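Local atomic coordinates of D-lactate dehydrogenase (Fermentative) (Pseudomonas aeruginosa, PDB entry 6ABJ), a protein that catalyses the NAD-dependent interconversion of D-lactate and pyruvate, as a tetrameric member of the D-isomer specific 2-hydroxyacid dehydrogenase family. Residues B[75-80]-B[101-106]; B[164-169]-B[215-220]; B[187-192]-B[205-210]; B[274-279]-B[292-297]. All blocks are in the same frame, centred on the assembly; numbering follows the deposited sequence.

Interaction 1: B[75-80]-B[101-106]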
loop_
_atom_site.group_PDB
_atom_site.type_symbol
_atom_site.label_atom_id
_atom_site.label_comp_id
_atom_site.label_asym_id
_atom_site.label_seq_id
_atom_site.Cartn_x
_atom_site.Cartn_y
_atom_site.Cartn_z
ATOM N N PRO B 75 -38.709 7.891 -12.267
ATOM C CA PRO B 75 -38.667 7.144 -13.531
ATOM C C PRO B 75 -38.446 5.628 -13.384
ATOM O O PRO B 75 -38.971 4.808 -14.181
ATOM C CB PRO B 75 -37.483 7.796 -14.282
ATOM C CG PRO B 75 -37.477 9.223 -13.797
ATOM C CD PRO B 75 -37.973 9.172 -12.353
ATOM N N VAL B 76 -37.640 5.247 -12.410
ATOM C CA VAL B 76 -37.352 3.827 -12.233
ATOM C C VAL B 76 -38.571 3.093 -11.642
ATOM O O VAL B 76 -38.886 1.981 -12.056
ATOM C CB VAL B 76 -36.131 3.606 -11.345
ATOM C CG1 VAL B 76 -35.983 2.109 -11.080
ATOM C CG2 VAL B 76 -34.876 4.167 -12.039
ATOM N N LEU B 77 -39.202 3.715 -10.670
ATOM C CA LEU B 77 -40.390 3.125 -10.016
ATOM C C LEU B 77 -41.524 2.879 -11.045
ATOM O O LEU B 77 -42.114 1.765 -11.111
ATOM C CB LEU B 77 -40.867 4.072 -8.925
ATOM C CG LEU B 77 -39.952 4.219 -7.705
ATOM C CD1 LEU B 77 -40.251 5.477 -6.899
ATOM C CD2 LEU B 77 -40.039 2.958 -6.826
ATOM N N GLU B 78 -41.776 3.906 -11.877
ATOM C CA GLU B 78 -42.800 3.804 -12.944
ATOM C C GLU B 78 -42.544 2.597 -13.816
ATOM O O GLU B 78 -43.457 1.892 -14.169
ATOM C CB GLU B 78 -42.831 5.055 -13.853
ATOM C CG GLU B 78 -43.139 6.367 -13.145
ATOM C CD GLU B 78 -43.258 7.577 -14.083
ATOM O OE1 GLU B 78 -42.992 7.423 -15.288
ATOM O OE2 GLU B 78 -43.595 8.704 -13.633
ATOM N N ARG B 79 -41.283 2.364 -14.157
ATOM C CA ARG B 79 -40.932 1.259 -15.031
ATOM C C ARG B 79 -41.131 -0.114 -14.339
ATOM O O ARG B 79 -41.663 -1.063 -14.921
ATOM C CB ARG B 79 -39.475 1.464 -15.497
ATOM C CG ARG B 79 -38.899 0.413 -16.471
ATOM C CD ARG B 79 -39.730 0.034 -17.716
ATOM N NE ARG B 79 -39.575 -1.369 -18.174
ATOM C CZ ARG B 79 -39.932 -2.470 -17.479
ATOM N NH1 ARG B 79 -40.383 -2.391 -16.233
ATOM N NH2 ARG B 79 -39.789 -3.680 -18.016
ATOM N N LEU B 80 -40.720 -0.212 -13.087
ATOM C CA LEU B 80 -40.937 -1.427 -12.295
ATOM C C LEU B 80 -42.423 -1.744 -12.175
ATOM O O LEU B 80 -42.821 -2.916 -12.204
ATOM C CB LEU B 80 -40.413 -1.239 -10.857
ATOM C CG LEU B 80 -38.886 -1.046 -10.719
ATOM C CD1 LEU B 80 -38.528 -0.773 -9.282
ATOM C CD2 LEU B 80 -38.134 -2.249 -11.241
ATOM N N ALA B 101 -42.996 9.578 -2.412
ATOM C CA ALA B 101 -44.185 10.222 -2.961
ATOM C C ALA B 101 -44.570 9.585 -4.277
ATOM O O ALA B 101 -45.739 9.244 -4.503
ATOM C CB ALA B 101 -43.955 11.722 -3.137
ATOM N N ALA B 102 -43.599 9.357 -5.111
ATOM C CA ALA B 102 -43.819 8.673 -6.371
ATOM C C ALA B 102 -44.234 7.202 -6.142
ATOM O O ALA B 102 -45.141 6.705 -6.788
ATOM C CB ALA B 102 -42.573 8.777 -7.271
ATOM N N ALA B 103 -43.593 6.500 -5.215
ATOM C CA ALA B 103 -43.963 5.093 -4.958
ATOM C C ALA B 103 -45.439 4.976 -4.461
ATOM O O ALA B 103 -46.143 4.038 -4.830
ATOM C CB ALA B 103 -43.056 4.474 -3.934
ATOM N N GLU B 104 -45.850 5.919 -3.620
ATOM C CA GLU B 104 -47.215 5.940 -3.113
ATOM C C GLU B 104 -48.153 6.197 -4.258
ATOM O O GLU B 104 -49.167 5.495 -4.424
ATOM C CB GLU B 104 -47.384 7.044 -2.068
ATOM C CG GLU B 104 -48.209 6.650 -0.888
ATOM C CD GLU B 104 -47.633 7.240 0.386
ATOM O OE1 GLU B 104 -48.139 8.354 0.658
ATOM O OE2 GLU B 104 -46.679 6.630 1.015
ATOM N N ALA B 105 -47.840 7.233 -5.051
ATOM C CA ALA B 105 -48.661 7.562 -6.220
ATOM C C ALA B 105 -48.848 6.326 -7.114
ATOM O O ALA B 105 -49.917 6.098 -7.673
ATOM C CB ALA B 105 -48.035 8.718 -7.017
ATOM N N LEU B 106 -47.817 5.504 -7.202
ATOM C CA LEU B 106 -47.816 4.342 -8.088
ATOM C C LEU B 106 -48.351 3.093 -7.412
ATOM O O LEU B 106 -48.478 2.044 -8.052
ATOM C CB LEU B 106 -46.410 4.087 -8.587
ATOM C CG LEU B 106 -45.915 5.081 -9.664
ATOM C CD1 LEU B 106 -44.381 5.050 -9.733
ATOM C CD2 LEU B 106 -46.503 4.796 -11.043
#
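Leu106 lays its CD1 against CB of Leu77, while the tip of Leu77 goes on to Ala102 and Ala103. CD1 of Leu106 rests against the helix at Leu77 and Glu78, 3.7 Å from CB of Leu77 and 3.6 Å from the backbone N of Glu78. With CG beside its own backbone N (chi1 -75°), Leu106 turns this methyl toward helix 74-82. The far end of Leu77 packs on the other helix: its CD1 lies 4.1 Å from CB of Ala102 and 3.9 Å from the backbone N of Ala103. Both helices belong to the domain built on the five-stranded parallel sheet that contains strands 63-66 and 87-90; each precedes a strand of that sheet, and here they pack against one another without a single hydrogen bond. Alanine suits positions 102 and 103 because a lone methyl lets the leucine come close to the backbone. Crossing Leu106 at about a right angle, the side chain of Glu78 meets it with CG, 3.9 Å from CD1 of Leu106. Its extended chain carries the carboxylate onward to a salt bridge with Arg74, one turn earlier on the same helix.

Interaction 2: B[164-169]-B[215-220]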
loop_
_atom_site.group_PDB
_atom_site.type_symbol
_atom_site.label_atom_id
_atom_site.label_comp_id
_atom_site.label_asym_id
_atom_site.label_seq_id
_atom_site.Cartn_x
_atom_site.Cartn_y
_atom_site.Cartn_z
ATOM N N GLY B 164 -16.817 9.992 25.384
ATOM C CA GLY B 164 -18.103 10.661 25.331
ATOM C C GLY B 164 -18.985 10.069 24.261
ATOM O O GLY B 164 -18.669 10.080 23.057
ATOM N N VAL B 165 -20.139 9.581 24.712
ATOM C CA VAL B 165 -21.110 8.940 23.868
ATOM C C VAL B 165 -22.256 9.872 23.616
ATOM O O VAL B 165 -23.005 10.244 24.573
ATOM C CB VAL B 165 -21.626 7.697 24.554
ATOM C CG1 VAL B 165 -22.559 6.932 23.616
ATOM C CG2 VAL B 165 -20.466 6.848 25.024
ATOM N N ILE B 166 -22.400 10.272 22.368
ATOM C CA ILE B 166 -23.456 11.147 21.987
ATOM C C ILE B 166 -24.583 10.296 21.382
ATOM O O ILE B 166 -24.498 9.813 20.247
ATOM C CB ILE B 166 -22.951 12.211 21.014
ATOM C CG1 ILE B 166 -21.932 13.086 21.758
ATOM C CG2 ILE B 166 -24.086 13.122 20.498
ATOM C CD1 ILE B 166 -21.267 14.061 20.844
ATOM N N GLY B 167 -25.642 10.123 22.186
ATOM C CA GLY B 167 -26.791 9.277 21.768
ATOM C C GLY B 167 -26.686 7.948 22.443
ATOM O O GLY B 167 -25.783 7.153 22.157
ATOM N N THR B 168 -27.594 7.694 23.373
ATOM C CA THR B 168 -27.516 6.500 24.188
ATOM C C THR B 168 -28.689 5.553 23.962
ATOM O O THR B 168 -29.073 4.823 24.869
ATOM C CB THR B 168 -27.332 6.813 25.683
ATOM O OG1 THR B 168 -28.396 7.678 26.173
ATOM C CG2 THR B 168 -25.980 7.491 25.900
ATOM N N GLY B 169 -29.142 5.524 22.718
ATOM C CA GLY B 169 -29.909 4.430 22.176
ATOM C C GLY B 169 -29.202 3.117 22.219
ATOM O O GLY B 169 -28.171 2.946 22.849
ATOM N N ASP B 215 -11.724 12.575 25.633
ATOM C CA ASP B 215 -10.594 12.183 24.834
ATOM C C ASP B 215 -11.053 11.522 23.539
ATOM O O ASP B 215 -10.412 11.620 22.464
ATOM C CB ASP B 215 -9.713 11.233 25.662
ATOM C CG ASP B 215 -9.205 11.859 26.912
ATOM O OD1 ASP B 215 -8.549 12.894 26.851
ATOM O OD2 ASP B 215 -9.514 11.359 27.991
ATOM N N ILE B 216 -12.176 10.873 23.598
ATOM C CA ILE B 216 -12.739 10.169 22.422
ATOM C C ILE B 216 -14.238 10.501 22.396
ATOM O O ILE B 216 -14.858 10.393 23.429
ATOM C CB ILE B 216 -12.595 8.632 22.514
ATOM C CG1 ILE B 216 -11.124 8.230 22.530
ATOM C CG2 ILE B 216 -13.293 7.956 21.340
ATOM C CD1 ILE B 216 -10.913 6.751 22.901
ATOM N N VAL B 217 -14.766 10.929 21.256
ATOM C CA VAL B 217 -16.199 11.248 21.088
ATOM C C VAL B 217 -16.752 10.318 20.061
ATOM O O VAL B 217 -16.149 10.161 19.015
ATOM C CB VAL B 217 -16.359 12.679 20.636
ATOM C CG1 VAL B 217 -17.811 12.977 20.322
ATOM C CG2 VAL B 217 -15.812 13.656 21.643
ATOM N N SER B 218 -17.905 9.639 20.333
ATOM C CA SER B 218 -18.412 8.731 19.365
ATOM C C SER B 218 -19.889 9.089 19.145
ATOM O O SER B 218 -20.594 9.238 20.104
ATOM C CB SER B 218 -18.285 7.279 19.806
ATOM O OG SER B 218 -18.625 6.400 18.766
ATOM N N LEU B 219 -20.286 9.243 17.869
ATOM C CA LEU B 219 -21.645 9.631 17.532
ATOM C C LEU B 219 -22.541 8.405 17.332
ATOM O O LEU B 219 -22.263 7.518 16.501
ATOM C CB LEU B 219 -21.659 10.482 16.281
ATOM C CG LEU B 219 -20.731 11.661 16.297
ATOM C CD1 LEU B 219 -20.631 12.402 14.970
ATOM C CD2 LEU B 219 -21.197 12.653 17.343
ATOM N N HIS B 220 -23.640 8.387 18.086
ATOM C CA HIS B 220 -24.656 7.374 17.912
ATOM C C HIS B 220 -26.095 7.910 18.008
ATOM O O HIS B 220 -26.999 7.146 18.294
ATOM C CB HIS B 220 -24.474 6.314 18.961
ATOM C CG HIS B 220 -23.109 5.715 18.950
ATOM N ND1 HIS B 220 -22.750 4.666 18.124
ATOM C CD2 HIS B 220 -22.005 6.050 19.652
ATOM C CE1 HIS B 220 -21.483 4.376 18.335
ATOM N NE2 HIS B 220 -21.022 5.191 19.272
#
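Ile166 lies over the neighbouring strand between Val217 and Leu219, on the same face as both. Its CB sits 3.9 Å from the carbonyl O of Ser218 and near CD2 of Leu219. CG1 turns to the side of the backbone N (chi1 -65°), and the extended chain ends in CD1, which meets CG1 of Val217 at 3.7 Å and CD2 of Leu219 at 3.8 Å. Ile166 and Leu219 run side by side in the same direction, whereas Val217 is met at a slant; branched aliphatic residues suit this face, which helix 207-213 covers. On the other face, Val165 CG1 approaches CD2 of the His220 ring, with Phe175 of helix 170-181 close to both residues. NE2 of His220 makes a weak bond to OG of Ser218.

A parallel ladder joins the backbones: Gly164 N donates to Ile216 O, Ser218 N to Gly164 O, Ile166 N to Ser218 O, and His220 N to Ile166 O at 2.7 Å. Strands 162-166 and 216-219 are central neighbours in the Rossmann sheet, and Gly167 and Gly169 fit the glycine-rich turn that follows its first strand. The positive phi of Gly167 (102°) is one that glycine takes readily, and its backbone lies close against His220. These four bonds set the register, apolar side chains pack on the face of Ile166, and the glycine turn beside NADH-binding Asp190 thus starts from a hydrogen-bonded strand.

Interaction 3: B[187-192]-B[205-210]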
loop_
_atom_site.group_PDB
_atom_site.type_symbol
_atom_site.label_atom_id
_atom_site.label_comp_id
_atom_site.label_asym_id
_atom_site.label_seq_id
_atom_site.Cartn_x
_atom_site.Cartn_y
_atom_site.Cartn_z
ATOM N N LEU B 187 -18.762 9.299 29.595
ATOM C CA LEU B 187 -19.567 10.523 29.573
ATOM C C LEU B 187 -20.605 10.360 28.501
ATOM O O LEU B 187 -20.403 9.699 27.484
ATOM C CB LEU B 187 -18.736 11.764 29.302
ATOM C CG LEU B 187 -17.466 11.905 30.124
ATOM C CD1 LEU B 187 -16.768 13.163 29.739
ATOM C CD2 LEU B 187 -17.714 11.879 31.603
ATOM N N ALA B 188 -21.771 10.911 28.742
ATOM C CA ALA B 188 -22.866 10.715 27.832
ATOM C C ALA B 188 -23.752 11.929 27.680
ATOM O O ALA B 188 -23.993 12.674 28.615
ATOM C CB ALA B 188 -23.697 9.561 28.336
ATOM N N TYR B 189 -24.277 12.084 26.491
ATOM C CA TYR B 189 -25.260 13.083 26.218
ATOM C C TYR B 189 -26.416 12.426 25.479
ATOM O O TYR B 189 -26.243 11.742 24.456
ATOM C CB TYR B 189 -24.728 14.241 25.363
ATOM C CG TYR B 189 -25.865 15.123 24.927
ATOM C CD1 TYR B 189 -26.467 16.014 25.811
ATOM C CD2 TYR B 189 -26.410 14.983 23.649
ATOM C CE1 TYR B 189 -27.607 16.765 25.441
ATOM C CE2 TYR B 189 -27.524 15.718 23.268
ATOM C CZ TYR B 189 -28.099 16.608 24.134
ATOM O OH TYR B 189 -29.196 17.297 23.687
ATOM N N ASP B 190 -27.631 12.624 25.993
ATOM C CA ASP B 190 -28.832 12.207 25.239
ATOM C C ASP B 190 -29.984 13.091 25.718
ATOM O O ASP B 190 -30.069 13.367 26.921
ATOM C CB ASP B 190 -29.167 10.731 25.436
ATOM C CG ASP B 190 -30.176 10.208 24.424
ATOM O OD1 ASP B 190 -31.412 10.438 24.605
ATOM O OD2 ASP B 190 -29.760 9.523 23.461
ATOM N N PRO B 191 -30.819 13.550 24.787
ATOM C CA PRO B 191 -32.042 14.197 25.269
ATOM C C PRO B 191 -32.796 13.378 26.320
ATOM O O PRO B 191 -33.308 13.964 27.296
ATOM C CB PRO B 191 -32.860 14.407 23.977
ATOM C CG PRO B 191 -31.877 14.327 22.870
ATOM C CD PRO B 191 -30.860 13.330 23.328
ATOM N N TYR B 192 -32.848 12.064 26.178
ATOM C CA TYR B 192 -33.556 11.216 27.153
ATOM C C TYR B 192 -32.643 10.219 27.812
ATOM O O TYR B 192 -32.550 9.065 27.369
ATOM C CB TYR B 192 -34.720 10.473 26.488
ATOM C CG TYR B 192 -35.663 11.405 25.770
ATOM C CD1 TYR B 192 -36.648 12.121 26.464
ATOM C CD2 TYR B 192 -35.606 11.541 24.382
ATOM C CE1 TYR B 192 -37.520 12.966 25.788
ATOM C CE2 TYR B 192 -36.470 12.374 23.704
ATOM C CZ TYR B 192 -37.421 13.077 24.412
ATOM O OH TYR B 192 -38.261 13.897 23.720
ATOM N N LEU B 205 -24.107 14.568 30.986
ATOM C CA LEU B 205 -23.785 15.958 31.087
ATOM C C LEU B 205 -24.207 16.679 29.845
ATOM O O LEU B 205 -24.631 16.080 28.885
ATOM C CB LEU B 205 -22.310 16.214 31.435
ATOM C CG LEU B 205 -21.114 15.467 30.779
ATOM C CD1 LEU B 205 -21.409 14.601 29.531
ATOM C CD2 LEU B 205 -19.866 16.264 30.663
ATOM N N ALA B 206 -24.103 18.000 29.854
ATOM C CA ALA B 206 -24.399 18.784 28.679
ATOM C C ALA B 206 -23.470 18.459 27.482
ATOM O O ALA B 206 -22.307 18.122 27.666
ATOM C CB ALA B 206 -24.292 20.253 29.017
ATOM N N LEU B 207 -24.008 18.581 26.268
ATOM C CA LEU B 207 -23.274 18.264 25.057
ATOM C C LEU B 207 -21.937 19.030 25.083
ATOM O O LEU B 207 -20.900 18.450 24.718
ATOM C CB LEU B 207 -24.066 18.635 23.817
ATOM C CG LEU B 207 -23.458 18.506 22.455
ATOM C CD1 LEU B 207 -22.914 17.097 22.208
ATOM C CD2 LEU B 207 -24.429 18.898 21.367
ATOM N N ASP B 208 -21.995 20.301 25.408
ATOM C CA ASP B 208 -20.810 21.134 25.282
ATOM C C ASP B 208 -19.709 20.733 26.271
ATOM O O ASP B 208 -18.554 20.676 25.897
ATOM C CB ASP B 208 -21.166 22.603 25.350
ATOM C CG ASP B 208 -21.754 23.127 24.044
ATOM O OD1 ASP B 208 -21.550 22.552 22.939
ATOM O OD2 ASP B 208 -22.396 24.159 24.092
ATOM N N ALA B 209 -20.126 20.265 27.437
ATOM C CA ALA B 209 -19.206 19.794 28.424
ATOM C C ALA B 209 -18.641 18.418 28.045
ATOM O O ALA B 209 -17.437 18.184 28.191
ATOM C CB ALA B 209 -19.899 19.725 29.737
ATOM N N LEU B 210 -19.488 17.547 27.479
ATOM C CA LEU B 210 -18.999 16.303 26.899
ATOM C C LEU B 210 -17.888 16.548 25.882
ATOM O O LEU B 210 -16.831 15.892 25.926
ATOM C CB LEU B 210 -20.128 15.508 26.275
ATOM C CG LEU B 210 -19.758 14.133 25.733
ATOM C CD1 LEU B 210 -21.009 13.226 25.824
ATOM C CD2 LEU B 210 -19.313 14.252 24.317
#
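This is a strand-to-helix packing contact at one side of the Rossmann sheet, where the end of strand 185-189 meets the start of helix 207-213 and the residues leading into it. CG of Tyr189 stands anti to the backbone N (chi1 170°), which lays the ring beside the helix start. CB of Leu207 sits over the centre of one ring face, 4.1 Å from the centroid and 12° off the normal, a CH-pi contact. The carbonyl O of Leu205 lies at the ring edge in its plane, 3.6 Å from CD1 of Tyr189. An aromatic ring suits this place: its electron-rich face takes the methylene, and its slightly positive C-H edge meets the carbonyl oxygen.

Leu210, one turn into the helix, points CD1 at the strand backbone, 3.5 Å from N of Tyr189 and 3.9 Å from its CB. Leu205 places CD1 3.4 Å from Ala188 O and also near CB of Leu187; its CG is wedged between backbone N and carbonyl carbon (chi1 44°). A backbone bond of 3.0 Å from Leu205 N to Ala188 O continues the pairing with edge strand 203-204. Asp190, which follows the strand, is an NADH-binding residue; its OD1 closes an Asx turn with Tyr192 N. On its inner side strand 185-189 pairs with strand 162-166, whose Ile166 touches both Leu207 and Leu210, while helix 233-238 borders Leu207 through Arg235.

Interaction 4: B[274-279]-B[292-297]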
loop_
_atom_site.group_PDB
_atom_site.type_symbol
_atom_site.label_atom_id
_atom_site.label_comp_id
_atom_site.label_asym_id
_atom_site.label_seq_id
_atom_site.Cartn_x
_atom_site.Cartn_y
_atom_site.Cartn_z
ATOM N N ASP B 274 -17.246 5.648 9.482
ATOM C CA ASP B 274 -17.895 4.575 8.727
ATOM C C ASP B 274 -19.050 5.089 7.841
ATOM O O ASP B 274 -19.562 4.324 7.003
ATOM C CB ASP B 274 -18.427 3.484 9.648
ATOM C CG ASP B 274 -18.881 2.255 8.863
ATOM O OD1 ASP B 274 -18.045 1.640 8.146
ATOM O OD2 ASP B 274 -20.076 1.881 8.932
ATOM N N VAL B 275 -19.335 6.372 7.932
ATOM C CA VAL B 275 -20.398 6.985 7.153
ATOM C C VAL B 275 -19.941 8.332 6.685
ATOM O O VAL B 275 -19.021 8.957 7.275
ATOM C CB VAL B 275 -21.715 7.114 7.997
ATOM C CG1 VAL B 275 -22.213 5.737 8.455
ATOM C CG2 VAL B 275 -21.474 7.986 9.176
ATOM N N TYR B 276 -20.590 8.793 5.633
ATOM C CA TYR B 276 -20.241 10.063 4.998
ATOM C C TYR B 276 -21.509 10.594 4.302
ATOM O O TYR B 276 -22.315 9.829 3.770
ATOM C CB TYR B 276 -19.101 9.853 4.036
ATOM C CG TYR B 276 -18.645 11.072 3.331
ATOM C CD1 TYR B 276 -17.997 12.094 4.011
ATOM C CD2 TYR B 276 -18.820 11.210 1.966
ATOM C CE1 TYR B 276 -17.571 13.243 3.337
ATOM C CE2 TYR B 276 -18.379 12.342 1.302
ATOM C CZ TYR B 276 -17.781 13.354 1.989
ATOM O OH TYR B 276 -17.363 14.522 1.353
ATOM N N GLU B 277 -21.677 11.895 4.362
ATOM C CA GLU B 277 -22.913 12.522 3.907
ATOM C C GLU B 277 -23.138 12.271 2.419
ATOM O O GLU B 277 -24.247 11.940 2.032
ATOM C CB GLU B 277 -22.863 14.002 4.236
ATOM C CG GLU B 277 -24.123 14.771 3.870
ATOM C CD GLU B 277 -24.170 16.137 4.528
ATOM O OE1 GLU B 277 -23.227 16.574 5.201
ATOM O OE2 GLU B 277 -25.192 16.787 4.387
ATOM N N GLU B 278 -22.123 12.283 1.586
ATOM C CA GLU B 278 -22.453 11.947 0.217
ATOM C C GLU B 278 -22.490 10.401 -0.100
ATOM O O GLU B 278 -22.538 10.040 -1.278
ATOM C CB GLU B 278 -21.542 12.691 -0.760
ATOM C CG GLU B 278 -21.219 14.115 -0.332
ATOM C CD GLU B 278 -22.436 15.024 -0.303
ATOM O OE1 GLU B 278 -23.518 14.593 -0.757
ATOM O OE2 GLU B 278 -22.309 16.174 0.173
ATOM N N GLU B 279 -22.495 9.502 0.907
ATOM C CA GLU B 279 -22.114 8.106 0.693
ATOM C C GLU B 279 -22.873 7.232 -0.338
ATOM O O GLU B 279 -22.251 6.423 -1.027
ATOM C CB GLU B 279 -22.046 7.364 2.018
ATOM C CG GLU B 279 -23.372 6.973 2.608
ATOM C CD GLU B 279 -23.203 6.232 3.890
ATOM O OE1 GLU B 279 -22.563 6.778 4.796
ATOM O OE2 GLU B 279 -23.725 5.130 4.018
ATOM N N LEU B 292 -11.340 10.815 -7.949
ATOM C CA LEU B 292 -12.432 11.026 -7.045
ATOM C C LEU B 292 -12.867 12.449 -7.207
ATOM O O LEU B 292 -12.044 13.353 -7.096
ATOM C CB LEU B 292 -11.997 10.847 -5.584
ATOM C CG LEU B 292 -12.394 9.727 -4.680
ATOM C CD1 LEU B 292 -12.093 10.187 -3.244
ATOM C CD2 LEU B 292 -13.852 9.286 -4.801
ATOM N N GLN B 293 -14.182 12.654 -7.410
ATOM C CA GLN B 293 -14.720 13.996 -7.654
ATOM C C GLN B 293 -14.799 14.826 -6.400
ATOM O O GLN B 293 -14.560 16.004 -6.438
ATOM C CB GLN B 293 -16.127 13.923 -8.354
ATOM C CG GLN B 293 -16.041 13.436 -9.805
ATOM C CD GLN B 293 -15.144 14.298 -10.662
ATOM O OE1 GLN B 293 -15.163 15.503 -10.576
ATOM N NE2 GLN B 293 -14.316 13.673 -11.473
ATOM N N ASP B 294 -15.116 14.199 -5.284
ATOM C CA ASP B 294 -15.337 14.901 -4.031
ATOM C C ASP B 294 -14.060 15.375 -3.361
ATOM O O ASP B 294 -13.309 14.565 -2.818
ATOM C CB ASP B 294 -16.079 13.925 -3.110
ATOM C CG ASP B 294 -16.588 14.564 -1.843
ATOM O OD1 ASP B 294 -15.965 15.537 -1.369
ATOM O OD2 ASP B 294 -17.606 14.069 -1.317
ATOM N N ASP B 295 -13.823 16.685 -3.389
ATOM C CA ASP B 295 -12.611 17.261 -2.843
ATOM C C ASP B 295 -12.437 17.009 -1.341
ATOM O O ASP B 295 -11.328 16.752 -0.849
ATOM C CB ASP B 295 -12.603 18.775 -3.066
ATOM C CG ASP B 295 -12.448 19.179 -4.539
ATOM O OD1 ASP B 295 -12.069 18.364 -5.400
ATOM O OD2 ASP B 295 -12.699 20.359 -4.818
ATOM N N VAL B 296 -13.546 17.071 -0.614
ATOM C CA VAL B 296 -13.535 16.945 0.831
ATOM C C VAL B 296 -13.170 15.506 1.254
ATOM O O VAL B 296 -12.247 15.308 1.998
ATOM C CB VAL B 296 -14.872 17.357 1.411
ATOM C CG1 VAL B 296 -14.933 17.028 2.894
ATOM C CG2 VAL B 296 -15.050 18.851 1.193
ATOM N N LEU B 297 -13.896 14.527 0.743
ATOM C CA LEU B 297 -13.562 13.148 0.979
ATOM C C LEU B 297 -12.147 12.835 0.532
ATOM O O LEU B 297 -11.459 12.126 1.222
ATOM C CB LEU B 297 -14.522 12.198 0.242
ATOM C CG LEU B 297 -14.333 10.720 0.494
ATOM C CD1 LEU B 297 -14.507 10.405 1.958
ATOM C CD2 LEU B 297 -15.322 9.880 -0.300
#
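An N-capped helix start and the loop after strand 268-273 meet here, in the NAD-binding domain, round the side chain of Tyr276. Tyr276 OH donates to OD2 of Asp294 at 2.7 Å, meeting it on the syn side, 28° out of the carboxylate plane. Ring and carboxylate come from opposite directions, their planes 47° apart, and OD2 lies at the ring edge in the plane of the ring. Asp294 is the N-cap of helix 295-302: its other oxygen, OD1, accepts from Leu297 N at 3.1 Å, from above the carboxylate plane, and more weakly from Val296 N. Aspartate suits the position because its two oxygens divide the work between helix end and phenol; the helix N-terminus would be expected to stabilise its charge.

Leu297 completes the grip on the ring. CD1 stands directly over the centre of one face, 4.2 Å from the centroid, a CH-pi contact, and CB packs 3.9 Å from CZ of Tyr276. At its base the tyrosine begins a type I beta turn ending at Glu279, whose OE1 accepts from Tyr276 N. At the start of helix 295-302 other subunits close in: Asp295 forms salt bridges with Arg299 and Lys264 of a second subunit, and Phe148 of a third packs on Leu297. Within the chain, Ala256 of helix 256-265 touches both Tyr276 and Val296, close to where the loop leaves strand 268-273.

Overall arrangement
Interactions 2 and 3 form one continuous patch, their centres 9 Å apart. Strands 162-166 and 185-189 are sheet neighbours, Val165 N lying 2.8 Å from Leu187 O, and 187-192/205-210 is nested in the loop that 164-169/215-220 closes. Where they join, Thr168 N bonds to OD2 of Asp190, an NADH-binding residue, although no cofactor is bound to this chain. Interaction 4 lies elsewhere in the same domain, about 22 Å centre to centre from interaction 2; it includes Asp274, another NADH-binding residue, and faces other subunits. Interaction 1 belongs to the other domain, its nearest atoms about 17 Å from interaction 4 and about 26 Å from interaction 2, away from the cofactor residues.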